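Peptidoglycan synthase activator LpoP (Pseudomonas aeruginosa, PDB 6W5Q) probably activates a peptidoglycan synthase in cell-wall assembly as a lipoprotein, its globular C-terminal domain being built of tetratricopeptide-type helices. Local coordinates at residues L55-L60 with W90-Q95. Residues are numbered along the deposited sequence; the frame is centred on the assembly and turned at random.
Sequences LAQVRL and WELIAQ
Leu-92 reaches across from helix 83-99 and pushes one methyl, CD2, against helix 49-61 between Ala-56 and Gln-57. CD2 lies 3.8 Å from Ala-56 CB and 3.6 Å from CG of Gln-57, whose side chain crosses that of Leu-92 at about a right angle. The other methyl, CD1, also faces this CG, at 4.1 Å, so the glutamine lends its aliphatic part to the leucine fork; its amide lies beyond CG, farther from Leu-92, and the residue as a whole is partly exposed. One turn after Ala-56 on the same helix, Leu-60 reaches toward helix 83-99. Its CG stands anti to the backbone N (chi1 -175°), which carries CD2 over to the Gln-95 side chain; the two chains again cross nearly perpendicularly, and CD2 touches Gln-95 CB at 3.8 Å. The same methyl comes within 4.2 Å of the backbone O of Leu-92. Both segments fall in the tetratricopeptide repeat region, an all-helical array; 55-60 and 90-95 run in nearly the same direction, 20° apart, and helix 65-78 links their parent helices in sequence. With 10.6 Å between the segment axes, the gap over Ala-56 is bridged from the other side by Leu-92. Leu-55 and Val-58 pack on helix 31-44, while helix 65-78 meets both partners, Gln-67 touching Arg-59, and Ala-72 and Arg-73 touching Ile-93. Ala-94 rests on Arg-110 of helix 103-114.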
loop_
_atom_site.group_PDB
_atom_site.type_symbol
_atom_site.label_atom_id
_atom_site.label_comp_id
_atom_site.label_asym_id
_atom_site.label_seq_id
_atom_site.Cartn_x
_atom_site.Cartn_y
_atom_site.Cartn_z
ATOM N N LEU A 55 3.597 -0.820 1.573
ATOM C CA LEU A 55 3.328 -1.880 2.534
ATOM C C LEU A 55 2.104 -2.691 2.118
ATOM O O LEU A 55 2.134 -3.925 2.121
ATOM C CB LEU A 55 3.152 -1.270 3.924
ATOM C CG LEU A 55 2.955 -2.269 5.067
ATOM C CD1 LEU A 55 3.922 -3.424 4.914
ATOM C CD2 LEU A 55 3.105 -1.581 6.435
ATOM N N ALA A 56 1.027 -2.011 1.709
ATOM C CA ALA A 56 -0.158 -2.726 1.244
ATOM C C ALA A 56 0.167 -3.564 0.019
ATOM O O ALA A 56 -0.356 -4.668 -0.145
ATOM C CB ALA A 56 -1.283 -1.731 0.936
ATOM N N GLN A 57 1.051 -3.064 -0.844
ATOM C CA GLN A 57 1.420 -3.819 -2.029
ATOM C C GLN A 57 2.115 -5.126 -1.670
ATOM O O GLN A 57 1.780 -6.196 -2.205
ATOM C CB GLN A 57 2.311 -2.969 -2.917
ATOM C CG GLN A 57 1.550 -2.149 -3.912
ATOM C CD GLN A 57 2.396 -1.872 -5.124
ATOM O OE1 GLN A 57 2.868 -0.752 -5.320
ATOM N NE2 GLN A 57 2.612 -2.901 -5.946
ATOM N N VAL A 58 3.098 -5.054 -0.769
ATOM C CA VAL A 58 3.851 -6.238 -0.369
ATOM C C VAL A 58 2.933 -7.264 0.279
ATOM O O VAL A 58 3.029 -8.465 -0.004
ATOM C CB VAL A 58 5.004 -5.830 0.567
ATOM C CG1 VAL A 58 5.710 -7.056 1.137
ATOM C CG2 VAL A 58 5.969 -4.967 -0.199
ATOM N N ARG A 59 2.040 -6.814 1.171
ATOM C CA ARG A 59 1.100 -7.742 1.800
ATOM C C ARG A 59 0.184 -8.353 0.764
ATOM O O ARG A 59 -0.118 -9.551 0.816
ATOM C CB ARG A 59 0.255 -7.039 2.857
ATOM C CG ARG A 59 1.051 -6.337 3.942
ATOM C CD ARG A 59 0.802 -6.956 5.292
ATOM N NE ARG A 59 1.648 -6.403 6.356
ATOM C CZ ARG A 59 2.664 -7.033 6.946
ATOM N NH1 ARG A 59 2.986 -8.285 6.597
ATOM N NH2 ARG A 59 3.336 -6.411 7.904
ATOM N N LEU A 60 -0.305 -7.533 -0.166
ATOM C CA LEU A 60 -1.142 -8.073 -1.222
ATOM C C LEU A 60 -0.364 -9.101 -2.033
ATOM O O LEU A 60 -0.890 -10.166 -2.379
ATOM C CB LEU A 60 -1.654 -6.942 -2.109
ATOM C CG LEU A 60 -2.647 -7.367 -3.188
ATOM C CD1 LEU A 60 -3.828 -8.104 -2.584
ATOM C CD2 LEU A 60 -3.098 -6.141 -3.937
ATOM N N TRP A 90 -6.837 3.191 -4.012
ATOM C CA TRP A 90 -8.129 2.575 -4.299
ATOM C C TRP A 90 -7.978 1.346 -5.195
ATOM O O TRP A 90 -8.635 0.324 -4.964
ATOM C CB TRP A 90 -9.083 3.586 -4.930
ATOM C CG TRP A 90 -9.786 4.451 -3.931
ATOM C CD1 TRP A 90 -9.746 5.816 -3.861
ATOM C CD2 TRP A 90 -10.652 4.020 -2.861
ATOM N NE1 TRP A 90 -10.528 6.258 -2.817
ATOM C CE2 TRP A 90 -11.098 5.180 -2.192
ATOM C CE3 TRP A 90 -11.095 2.769 -2.411
ATOM C CZ2 TRP A 90 -11.954 5.128 -1.092
ATOM C CZ3 TRP A 90 -11.949 2.721 -1.308
ATOM C CH2 TRP A 90 -12.363 3.894 -0.662
ATOM N N GLU A 91 -7.113 1.423 -6.217
ATOM C CA GLU A 91 -6.864 0.252 -7.057
ATOM C C GLU A 91 -6.334 -0.915 -6.230
ATOM O O GLU A 91 -6.754 -2.059 -6.421
ATOM C CB GLU A 91 -5.887 0.590 -8.188
ATOM C CG GLU A 91 -5.464 -0.641 -8.986
ATOM C CD GLU A 91 -6.657 -1.378 -9.634
ATOM O OE1 GLU A 91 -7.692 -0.729 -9.927
ATOM O OE2 GLU A 91 -6.564 -2.616 -9.854
ATOM N N LEU A 92 -5.424 -0.639 -5.292
ATOM C CA LEU A 92 -4.980 -1.672 -4.362
ATOM C C LEU A 92 -6.143 -2.233 -3.556
ATOM O O LEU A 92 -6.216 -3.440 -3.307
ATOM C CB LEU A 92 -3.923 -1.105 -3.411
ATOM C CG LEU A 92 -2.453 -1.335 -3.752
ATOM C CD1 LEU A 92 -2.126 -0.836 -5.162
ATOM C CD2 LEU A 92 -1.548 -0.677 -2.685
ATOM N N ILE A 93 -7.049 -1.368 -3.109
ATOM C CA ILE A 93 -8.187 -1.838 -2.321
ATOM C C ILE A 93 -9.103 -2.714 -3.174
ATOM O O ILE A 93 -9.596 -3.750 -2.715
ATOM C CB ILE A 93 -8.931 -0.632 -1.715
ATOM C CG1 ILE A 93 -8.046 0.054 -0.674
ATOM C CG2 ILE A 93 -10.291 -1.048 -1.141
ATOM C CD1 ILE A 93 -8.557 1.388 -0.213
ATOM N N ALA A 94 -9.337 -2.308 -4.429
ATOM C CA ALA A 94 -10.105 -3.117 -5.369
ATOM C C ALA A 94 -9.491 -4.499 -5.520
ATOM O O ALA A 94 -10.194 -5.516 -5.514
ATOM C CB ALA A 94 -10.168 -2.421 -6.732
ATOM N N GLN A 95 -8.169 -4.550 -5.670
ATOM C CA GLN A 95 -7.505 -5.829 -5.885
ATOM C C GLN A 95 -7.571 -6.691 -4.646
ATOM O O GLN A 95 -7.691 -7.916 -4.749
ATOM C CB GLN A 95 -6.063 -5.598 -6.307
ATOM C CG GLN A 95 -5.948 -4.836 -7.592
ATOM C CD GLN A 95 -4.540 -4.788 -8.077
ATOM O OE1 GLN A 95 -4.219 -4.064 -9.028
ATOM N NE2 GLN A 95 -3.665 -5.554 -7.423
#